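Local atomic coordinates of Arf-GAP domain and FG repeat-containing protein 1 (Homo sapiens, PDB entry 2OLM), a protein that takes part in vesicle docking or fusion during acrosome biogenesis, serves as a cofactor of HIV-1 Rev, and carries the zinc-binding Arf-GAP domain described here. Residues A[7-12]-A[69-74]; A[14-19]-A[75-80]; A[90-95]-A[118-123]. One frame throughout, in Å; residues are numbered along the deposited sequence.

Contact 1 of 3, residues A[7-12]-A[69-74]; sequences KQEEKH and MTTFTQ
His-12, on the helix 3-20, reaches across to the loop that leads into the helix 74-82 and engages it with both nitrogens of its ring. Its CB leaves the helix in the direction of the loop, and CG stands beside the backbone N, anti to the carbonyl carbon (chi1 -67°), which carries the imidazole toward the loop. From there CG passes 4.1 Å from Phe-72 O. ND1 takes the water in between: the water lies 2.8 Å from His-12 ND1, in the plane of the ring, and donates a hydrogen bond to Phe-72 O at 2.6 Å. CE1 comes within 3.6 Å of Gln-74 N, while the carbonyl carbon of Thr-73 sits over one face of the ring, toward its rim; the opposite face is approached by Gln-8 O from the preceding turn of the same helix. At the far edge NE2 donates to Gln-74 OE1, a short bond of 2.6 Å bent to 145° at the hydrogen, and beside it His-12 CD2 lies 3.2 Å from Gln-74 OE1.

This is a helix-to-loop junction of the Arf-GAP domain, placed where the chain turns from the strand 64-66 into a helix whose N-cap is Thr-73. Gln-74 meets the ring at about a right angle, its chain bent at chi2 so that the amide turns back to the histidine. The oxygen lies nearly in the imidazole plane, but NE2 of His-12 stands above the carbonyl plane of the amide, 39° out of it. The other end of that amide, Gln-74 NE2, is bonded to Glu-78 one turn on, which helps to fix which way round the amide sits. Nearer the start of the loop, Glu-9, extended beyond CG, slants across Thr-71, with OE2 3.9 Å from Thr-71 CG2.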
loop_
_atom_site.group_PDB
_atom_site.type_symbol
_atom_site.label_atom_id
_atom_site.label_comp_id
_atom_site.label_asym_id
_atom_site.label_seq_id
_atom_site.Cartn_x
_atom_site.Cartn_y
_atom_site.Cartn_z
ATOM N N LYS A 7 -12.505 -2.364 5.133
ATOM C CA LYS A 7 -12.947 -1.766 3.874
ATOM C C LYS A 7 -12.458 -0.304 3.752
ATOM O O LYS A 7 -11.907 0.094 2.736
ATOM C CB LYS A 7 -14.466 -1.832 3.770
ATOM C CG LYS A 7 -15.035 -1.251 2.511
ATOM C CD LYS A 7 -16.578 -1.290 2.568
ATOM C CE LYS A 7 -17.201 -0.321 1.618
ATOM N NZ LYS A 7 -16.749 -0.540 0.242
ATOM N N GLN A 8 -12.700 0.485 4.783
ATOM C CA GLN A 8 -12.259 1.889 4.784
ATOM C C GLN A 8 -10.751 2.023 4.784
ATOM O O GLN A 8 -10.198 2.884 4.061
ATOM C CB GLN A 8 -12.840 2.632 6.000
ATOM C CG GLN A 8 -14.332 2.792 5.933
ATOM C CD GLN A 8 -14.777 3.325 4.595
ATOM O OE1 GLN A 8 -14.381 4.420 4.192
ATOM N NE2 GLN A 8 -15.586 2.540 3.875
ATOM N N GLU A 9 -10.075 1.185 5.559
ATOM C CA GLU A 9 -8.605 1.164 5.597
ATOM C C GLU A 9 -8.012 0.887 4.221
ATOM O O GLU A 9 -7.085 1.561 3.792
ATOM C CB GLU A 9 -8.066 0.143 6.608
ATOM C CG GLU A 9 -8.272 0.598 8.040
ATOM C CD GLU A 9 -7.798 -0.411 9.059
ATOM O OE1 GLU A 9 -7.485 -1.561 8.686
ATOM O OE2 GLU A 9 -7.753 -0.048 10.258
ATOM N N GLU A 10 -8.534 -0.115 3.505
ATOM C CA GLU A 10 -7.966 -0.439 2.220
ATOM C C GLU A 10 -8.319 0.604 1.168
ATOM O O GLU A 10 -7.519 0.902 0.288
ATOM C CB GLU A 10 -8.421 -1.829 1.767
ATOM C CG GLU A 10 -8.000 -2.936 2.730
ATOM C CD GLU A 10 -6.519 -2.983 3.012
ATOM O OE1 GLU A 10 -5.733 -3.009 2.063
ATOM O OE2 GLU A 10 -6.125 -2.947 4.200
ATOM N N LYS A 11 -9.494 1.210 1.286
ATOM C CA LYS A 11 -9.884 2.317 0.410
ATOM C C LYS A 11 -8.917 3.478 0.545
ATOM O O LYS A 11 -8.478 4.063 -0.454
ATOM C CB LYS A 11 -11.308 2.780 0.732
ATOM C CG LYS A 11 -11.840 3.874 -0.193
ATOM C CD LYS A 11 -13.221 4.374 0.259
ATOM N N HIS A 12 -8.558 3.773 1.782
ATOM C CA HIS A 12 -7.620 4.875 2.012
ATOM C C HIS A 12 -6.235 4.602 1.416
ATOM O O HIS A 12 -5.565 5.495 0.857
ATOM C CB HIS A 12 -7.526 5.183 3.497
ATOM C CG HIS A 12 -8.786 5.734 4.081
ATOM N ND1 HIS A 12 -9.129 5.542 5.400
ATOM C CD2 HIS A 12 -9.811 6.417 3.523
ATOM C CE1 HIS A 12 -10.301 6.098 5.637
ATOM N NE2 HIS A 12 -10.732 6.655 4.522
ATOM N N MET A 69 3.070 2.712 7.203
ATOM C CA MET A 69 2.694 2.211 8.502
ATOM C C MET A 69 1.568 2.970 9.193
ATOM O O MET A 69 1.002 2.498 10.178
ATOM C CB MET A 69 3.954 2.156 9.369
ATOM C CG MET A 69 5.227 1.545 8.581
ATOM S SD MET A 69 6.685 1.121 9.580
ATOM C CE MET A 69 5.625 0.327 10.527
ATOM N N THR A 70 1.212 4.145 8.696
ATOM C CA THR A 70 0.157 4.932 9.350
ATOM C C THR A 70 -1.210 4.477 8.871
ATOM O O THR A 70 -1.405 4.160 7.702
ATOM C CB THR A 70 0.328 6.431 9.007
ATOM O OG1 THR A 70 1.647 6.840 9.348
ATOM C CG2 THR A 70 -0.678 7.314 9.714
ATOM N N THR A 71 -2.173 4.490 9.784
ATOM C CA THR A 71 -3.562 4.340 9.391
ATOM C C THR A 71 -4.097 5.752 9.206
ATOM O O THR A 71 -4.457 6.424 10.185
ATOM C CB THR A 71 -4.361 3.573 10.429
ATOM O OG1 THR A 71 -3.741 2.300 10.644
ATOM C CG2 THR A 71 -5.786 3.358 9.948
ATOM N N PHE A 72 -4.051 6.239 7.965
ATOM C CA PHE A 72 -4.523 7.602 7.670
ATOM C C PHE A 72 -6.028 7.653 7.797
ATOM O O PHE A 72 -6.726 6.684 7.492
ATOM C CB PHE A 72 -4.106 8.030 6.271
ATOM C CG PHE A 72 -2.642 8.286 6.144
ATOM C CD1 PHE A 72 -2.068 9.420 6.689
ATOM C CD2 PHE A 72 -1.819 7.382 5.520
ATOM C CE1 PHE A 72 -0.713 9.639 6.575
ATOM C CE2 PHE A 72 -0.483 7.584 5.445
ATOM C CZ PHE A 72 0.084 8.738 5.961
ATOM N N THR A 73 -6.551 8.770 8.259
ATOM C CA THR A 73 -7.994 8.994 8.284
ATOM C C THR A 73 -8.527 9.547 6.949
ATOM O O THR A 73 -7.766 10.037 6.102
ATOM C CB THR A 73 -8.365 9.993 9.357
ATOM O OG1 THR A 73 -7.825 11.273 9.003
ATOM C CG2 THR A 73 -7.809 9.551 10.713
ATOM N N GLN A 74 -9.845 9.484 6.738
ATOM C CA GLN A 74 -10.447 10.077 5.572
ATOM C C GLN A 74 -10.089 11.544 5.431
ATOM O O GLN A 74 -9.769 12.014 4.336
ATOM C CB GLN A 74 -11.970 9.888 5.654
ATOM C CG GLN A 74 -12.723 10.355 4.432
ATOM C CD GLN A 74 -12.622 9.414 3.224
ATOM O OE1 GLN A 74 -12.503 8.177 3.373
ATOM N NE2 GLN A 74 -12.682 9.994 2.019
HETATM O O HOH W 1 -7.371 4.221 7.110
#

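Contact 2 of 3, residues A[14-19]-A[75-80]; sequences KMLRDM and QEIEFL
The helices 3-20 and 74-82 run almost side by side in the same direction: the axes of the segments 14-19 and 75-80 approach to 10.3 Å with only 19° between them. The CA atoms of Leu-16 and Ile-77 lie nearest each other, and one turn later those of Met-19 and Leu-80. Ile-77 is the central side chain. Its CG2 branch, anti to the backbone N, meets Met-15, whose chain bends at chi3 (86°) to bring the methyl CE within 3.5 Å of Ile-77 CG2, tighter than usual for two carbons. The other branch ends in CD1, 4.2 Å from Leu-16 CB. Met-19 crosses Leu-80 at about a right angle, its sulfur SD 3.6 Å from Leu-80 CB, while its CE turns back toward Ile-77 and lies 4.1 Å from Ile-77 CG2. Phe-72, in the loop before the second helix, packs on both Leu-16 and Ile-77. The charged Lys-14 and Asp-18 pair with Asp-18 and Lys-14 of the second subunit. Between the two helices, methyl and thioether packing has no directional bond to set it, so this buried join of the Arf-GAP domain probably depends on shape fit and the exclusion of water.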
loop_
_atom_site.group_PDB
_atom_site.type_symbol
_atom_site.label_atom_id
_atom_site.label_comp_id
_atom_site.label_asym_id
_atom_site.label_seq_id
_atom_site.Cartn_x
_atom_site.Cartn_y
_atom_site.Cartn_z
ATOM N N LYS A 14 -5.735 2.616 -1.180
ATOM C CA LYS A 14 -5.885 2.749 -2.635
ATOM C C LYS A 14 -5.763 4.239 -3.058
ATOM O O LYS A 14 -5.036 4.595 -4.016
ATOM C CB LYS A 14 -7.223 2.141 -3.074
ATOM C CG LYS A 14 -7.469 2.262 -4.579
ATOM C CD LYS A 14 -8.874 1.792 -5.025
ATOM C CE LYS A 14 -9.096 2.127 -6.511
ATOM N NZ LYS A 14 -10.529 1.949 -7.004
ATOM N N MET A 15 -6.451 5.094 -2.299
ATOM C CA MET A 15 -6.397 6.549 -2.545
ATOM C C MET A 15 -4.974 7.092 -2.376
ATOM O O MET A 15 -4.514 7.888 -3.171
ATOM C CB MET A 15 -7.361 7.268 -1.597
ATOM C CG MET A 15 -8.804 7.007 -1.880
ATOM S SD MET A 15 -9.921 7.416 -0.500
ATOM C CE MET A 15 -10.241 9.172 -0.774
ATOM N N LEU A 16 -4.281 6.616 -1.369
ATOM C CA LEU A 16 -2.894 6.986 -1.109
ATOM C C LEU A 16 -1.971 6.609 -2.263
ATOM O O LEU A 16 -1.133 7.400 -2.733
ATOM C CB LEU A 16 -2.446 6.326 0.205
ATOM C CG LEU A 16 -1.045 6.624 0.672
ATOM C CD1 LEU A 16 -0.893 8.137 0.941
ATOM C CD2 LEU A 16 -0.762 5.804 1.938
ATOM N N ARG A 17 -2.135 5.388 -2.765
ATOM C CA ARG A 17 -1.289 4.918 -3.867
ATOM C C ARG A 17 -1.625 5.552 -5.229
ATOM O O ARG A 17 -0.752 5.645 -6.105
ATOM C CB ARG A 17 -1.353 3.402 -3.920
ATOM C CG ARG A 17 -0.768 2.729 -2.688
ATOM C CD ARG A 17 0.734 2.950 -2.537
ATOM N NE ARG A 17 1.216 2.433 -1.262
ATOM C CZ ARG A 17 2.424 2.694 -0.777
ATOM N NH1 ARG A 17 3.245 3.438 -1.468
ATOM N NH2 ARG A 17 2.803 2.212 0.374
ATOM N N ASP A 18 -2.862 6.012 -5.393
ATOM C CA ASP A 18 -3.201 6.889 -6.498
ATOM C C ASP A 18 -2.311 8.141 -6.428
ATOM O O ASP A 18 -1.744 8.563 -7.432
ATOM C CB ASP A 18 -4.680 7.245 -6.489
ATOM C CG ASP A 18 -5.090 8.107 -7.678
ATOM O OD1 ASP A 18 -5.340 7.549 -8.775
ATOM O OD2 ASP A 18 -5.157 9.354 -7.499
ATOM N N MET A 19 -2.154 8.705 -5.231
ATOM C CA MET A 19 -1.366 9.916 -5.081
ATOM C C MET A 19 0.108 9.653 -5.172
ATOM O O MET A 19 0.838 10.438 -5.788
ATOM C CB MET A 19 -1.655 10.582 -3.736
ATOM C CG MET A 19 -2.978 11.328 -3.717
ATOM S SD MET A 19 -3.295 12.173 -2.150
ATOM C CE MET A 19 -3.898 10.795 -1.163
ATOM N N GLN A 75 -10.123 12.263 6.570
ATOM C CA GLN A 75 -9.757 13.700 6.587
ATOM C C GLN A 75 -8.318 13.915 6.079
ATOM O O GLN A 75 -8.029 14.790 5.257
ATOM C CB GLN A 75 -9.910 14.250 8.014
ATOM C CG GLN A 75 -11.330 14.554 8.438
ATOM C CD GLN A 75 -11.384 14.869 9.921
ATOM O OE1 GLN A 75 -11.612 16.028 10.308
ATOM N NE2 GLN A 75 -11.140 13.869 10.758
ATOM N N GLU A 76 -7.403 13.110 6.559
ATOM C CA GLU A 76 -6.036 13.252 6.112
ATOM C C GLU A 76 -5.854 12.952 4.622
ATOM O O GLU A 76 -5.171 13.688 3.895
ATOM C CB GLU A 76 -5.129 12.375 6.948
ATOM C CG GLU A 76 -4.981 12.852 8.370
ATOM C CD GLU A 76 -4.261 11.910 9.254
ATOM O OE1 GLU A 76 -4.428 10.680 9.129
ATOM O OE2 GLU A 76 -3.513 12.386 10.118
ATOM N N ILE A 77 -6.452 11.850 4.152
ATOM C CA ILE A 77 -6.379 11.481 2.746
ATOM C C ILE A 77 -6.941 12.598 1.857
ATOM O O ILE A 77 -6.332 12.992 0.880
ATOM C CB ILE A 77 -7.111 10.155 2.500
ATOM C CG1 ILE A 77 -6.367 9.011 3.208
ATOM C CG2 ILE A 77 -7.320 9.939 0.980
ATOM C CD1 ILE A 77 -4.982 8.672 2.636
ATOM N N GLU A 78 -8.075 13.164 2.249
ATOM C CA GLU A 78 -8.658 14.250 1.456
ATOM C C GLU A 78 -7.812 15.516 1.463
ATOM O O GLU A 78 -7.691 16.188 0.441
ATOM C CB GLU A 78 -10.066 14.557 1.904
ATOM C CG GLU A 78 -11.024 13.388 1.605
ATOM C CD GLU A 78 -12.443 13.624 1.964
ATOM O OE1 GLU A 78 -12.768 14.674 2.534
ATOM O OE2 GLU A 78 -13.247 12.733 1.678
ATOM N N PHE A 79 -7.188 15.819 2.595
ATOM C CA PHE A 79 -6.254 16.932 2.624
ATOM C C PHE A 79 -5.120 16.721 1.634
ATOM O O PHE A 79 -4.720 17.596 0.895
ATOM C CB PHE A 79 -5.710 17.109 4.057
ATOM C CG PHE A 79 -4.724 18.229 4.183
ATOM C CD1 PHE A 79 -5.192 19.537 4.216
ATOM C CD2 PHE A 79 -3.354 18.006 4.197
ATOM C CE1 PHE A 79 -4.325 20.607 4.324
ATOM C CE2 PHE A 79 -2.476 19.110 4.291
ATOM C CZ PHE A 79 -2.999 20.401 4.337
ATOM N N LEU A 80 -4.560 15.522 1.633
ATOM C CA LEU A 80 -3.478 15.200 0.726
ATOM C C LEU A 80 -3.906 15.281 -0.745
ATOM O O LEU A 80 -3.145 15.704 -1.586
ATOM C CB LEU A 80 -2.932 13.806 1.039
ATOM C CG LEU A 80 -2.143 13.681 2.328
ATOM C CD1 LEU A 80 -1.891 12.215 2.727
ATOM C CD2 LEU A 80 -0.831 14.451 2.272
#

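Contact 3 of 3, residues A[90-95]-A[118-123]; sequences QIWLGL and EKYEKK
Trp-92, in the last turn of the helix 84-92, lays its indole against the ring of Tyr-120, and the two rings meet obliquely. Tyr-120 CD1 sits over one face of the indole, toward the rim, 3.6 Å from Trp-92 CE3; the planes are inclined by 55° and the centroid of the six-membered ring is 5.1 Å from that of the tyrosine. Ile-91 CG2, from the neighbouring residue, sits over the opposite face, toward its rim. At its edge the indole meets the backbone: Trp-92 CE3 lies 3.5 Å from Lys-119 O, near the ring plane. That carbonyl oxygen is buried here and has no hydrogen-bonding partner. Farther round, Lys-123 CE comes within 3.9 Å of Trp-92 CZ3.

With chi1 at -175°, which turns CG away from the backbone N, Lys-119 stays extended to its tip, and its aliphatic part runs across Leu-93, with CE 3.7 Å from Leu-93 CD2. Its CG also lies over the centre of the Tyr-120 ring. The polar ends of both residues converge on Asp-30: Lys-119 NZ in a salt bridge, Tyr-120 OH in a hydrogen bond. Asp-30 lies in the sequence between Cys-28 and Cys-31, two of the zinc ligands. With Trp-92 and Leu-93 packed against the same two side chains, the C-terminal part of helix 109-121 is thus anchored to the C4-type zinc finger of the Arf-GAP domain.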
loop_
_atom_site.group_PDB
_atom_site.type_symbol
_atom_site.label_atom_id
_atom_site.label_comp_id
_atom_site.label_asym_id
_atom_site.label_seq_id
_atom_site.Cartn_x
_atom_site.Cartn_y
_atom_site.Cartn_z
ATOM N N GLN A 90 3.907 25.069 -6.041
ATOM C CA GLN A 90 3.405 26.364 -6.471
ATOM C C GLN A 90 3.352 27.383 -5.320
ATOM O O GLN A 90 3.408 28.605 -5.553
ATOM C CB GLN A 90 2.040 26.198 -7.114
ATOM C CG GLN A 90 2.075 25.324 -8.387
ATOM C CD GLN A 90 2.959 25.915 -9.463
ATOM O OE1 GLN A 90 3.015 27.133 -9.613
ATOM N NE2 GLN A 90 3.685 25.066 -10.188
ATOM N N ILE A 91 3.253 26.896 -4.088
ATOM C CA ILE A 91 3.189 27.732 -2.880
ATOM C C ILE A 91 4.600 27.955 -2.334
ATOM O O ILE A 91 5.172 29.038 -2.450
ATOM C CB ILE A 91 2.264 27.078 -1.804
ATOM C CG1 ILE A 91 0.840 26.993 -2.360
ATOM C CG2 ILE A 91 2.338 27.855 -0.474
ATOM C CD1 ILE A 91 -0.071 26.004 -1.581
ATOM N N TRP A 92 5.177 26.903 -1.795
ATOM C CA TRP A 92 6.433 27.008 -1.054
ATOM C C TRP A 92 7.670 27.242 -1.942
ATOM O O TRP A 92 8.701 27.734 -1.471
ATOM C CB TRP A 92 6.621 25.740 -0.176
ATOM C CG TRP A 92 5.484 25.550 0.740
ATOM C CD1 TRP A 92 4.454 24.662 0.589
ATOM C CD2 TRP A 92 5.198 26.305 1.923
ATOM N NE1 TRP A 92 3.529 24.830 1.603
ATOM C CE2 TRP A 92 3.978 25.825 2.433
ATOM C CE3 TRP A 92 5.866 27.332 2.604
ATOM C CZ2 TRP A 92 3.383 26.372 3.591
ATOM C CZ3 TRP A 92 5.313 27.840 3.765
ATOM C CH2 TRP A 92 4.066 27.362 4.237
ATOM N N LEU A 93 7.554 26.844 -3.212
ATOM C CA LEU A 93 8.609 27.021 -4.180
ATOM C C LEU A 93 8.071 27.835 -5.374
ATOM O O LEU A 93 8.634 27.754 -6.476
ATOM C CB LEU A 93 9.155 25.667 -4.686
ATOM C CG LEU A 93 9.779 24.788 -3.625
ATOM C CD1 LEU A 93 10.055 23.414 -4.208
ATOM C CD2 LEU A 93 11.028 25.436 -3.028
ATOM N N GLY A 94 7.041 28.647 -5.179
ATOM C CA GLY A 94 6.452 29.382 -6.310
ATOM C C GLY A 94 7.416 30.328 -6.966
ATOM O O GLY A 94 7.284 30.605 -8.182
ATOM N N LEU A 95 8.399 30.833 -6.237
ATOM C CA LEU A 95 9.428 31.778 -6.781
ATOM C C LEU A 95 10.780 31.116 -7.028
ATOM O O LEU A 95 11.718 31.768 -7.477
ATOM C CB LEU A 95 9.576 33.017 -5.857
ATOM C CG LEU A 95 8.275 33.708 -5.520
ATOM C CD1 LEU A 95 8.540 34.910 -4.580
ATOM C CD2 LEU A 95 7.506 34.132 -6.800
ATOM N N GLU A 118 14.326 28.671 5.634
ATOM C CA GLU A 118 14.094 29.666 4.582
ATOM C C GLU A 118 12.860 29.337 3.791
ATOM O O GLU A 118 12.105 30.227 3.431
ATOM C CB GLU A 118 15.330 29.812 3.698
ATOM C CG GLU A 118 16.402 30.636 4.399
ATOM C CD GLU A 118 17.493 31.099 3.500
ATOM O OE1 GLU A 118 17.615 30.559 2.371
ATOM O OE2 GLU A 118 18.255 31.969 3.980
ATOM N N LYS A 119 12.606 28.053 3.581
ATOM C CA LYS A 119 11.486 27.612 2.737
ATOM C C LYS A 119 10.138 27.858 3.428
ATOM O O LYS A 119 9.205 28.405 2.838
ATOM C CB LYS A 119 11.641 26.130 2.357
ATOM C CG LYS A 119 10.632 25.582 1.416
ATOM C CD LYS A 119 11.044 24.186 0.935
ATOM C CE LYS A 119 10.019 23.562 0.026
ATOM N NZ LYS A 119 10.431 22.187 -0.512
ATOM N N TYR A 120 10.041 27.391 4.672
ATOM C CA TYR A 120 8.759 27.312 5.365
ATOM C C TYR A 120 8.514 28.423 6.362
ATOM O O TYR A 120 7.375 28.819 6.536
ATOM C CB TYR A 120 8.585 25.940 6.071
ATOM C CG TYR A 120 8.522 24.788 5.095
ATOM C CD1 TYR A 120 7.432 24.601 4.258
ATOM C CD2 TYR A 120 9.572 23.911 4.981
ATOM C CE1 TYR A 120 7.404 23.556 3.337
ATOM C CE2 TYR A 120 9.549 22.874 4.083
ATOM C CZ TYR A 120 8.457 22.704 3.254
ATOM O OH TYR A 120 8.364 21.691 2.323
ATOM N N GLU A 121 9.569 28.893 7.028
ATOM C CA GLU A 121 9.420 29.898 8.099
ATOM C C GLU A 121 9.603 31.310 7.554
ATOM O O GLU A 121 8.709 32.171 7.679
ATOM C CB GLU A 121 10.373 29.615 9.262
ATOM C CG GLU A 121 10.223 28.221 9.873
ATOM C CD GLU A 121 11.088 27.962 11.077
ATOM O OE1 GLU A 121 11.899 28.829 11.440
ATOM O OE2 GLU A 121 10.930 26.878 11.659
ATOM N N LYS A 122 10.747 31.531 6.906
ATOM C CA LYS A 122 11.034 32.843 6.331
ATOM C C LYS A 122 10.349 33.049 4.975
ATOM O O LYS A 122 10.232 34.186 4.535
ATOM C CB LYS A 122 12.522 33.040 6.213
ATOM C CG LYS A 122 13.241 32.944 7.574
ATOM C CD LYS A 122 14.708 33.053 7.446
ATOM C CE LYS A 122 15.400 32.896 8.786
ATOM N NZ LYS A 122 16.816 32.470 8.594
ATOM N N LYS A 123 9.907 31.965 4.326
ATOM C CA LYS A 123 9.119 32.061 3.106
ATOM C C LYS A 123 9.880 32.763 1.984
ATOM O O LYS A 123 9.327 33.611 1.265
ATOM C CB LYS A 123 7.769 32.718 3.418
ATOM C CG LYS A 123 6.873 31.753 4.100
ATOM C CD LYS A 123 5.674 32.403 4.713
ATOM C CE LYS A 123 4.792 31.337 5.328
ATOM N NZ LYS A 123 3.674 31.938 6.086
#

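Contacts 1 and 2 follow one another along the helix 3-20 and touch, with Gln-74 of contact 1 against the methyl of Met-15 in contact 2. The same helix thus meets first the loop after the strand 64-66 and then the helix 74-82. The chemistry changes with depth: contact 1, at the surface, relies on one direct hydrogen bond and a water bridge, whereas contact 2 is buried and apolar. Contact 3 lies on the other side of the chain's centre, about 30 Å from contact 1 and 23 Å from contact 2 between centres. Partly buried, it joins different helices through aromatic and aliphatic packing, and it is the one set beside the zinc finger, while contacts 1 and 2 border the second subunit.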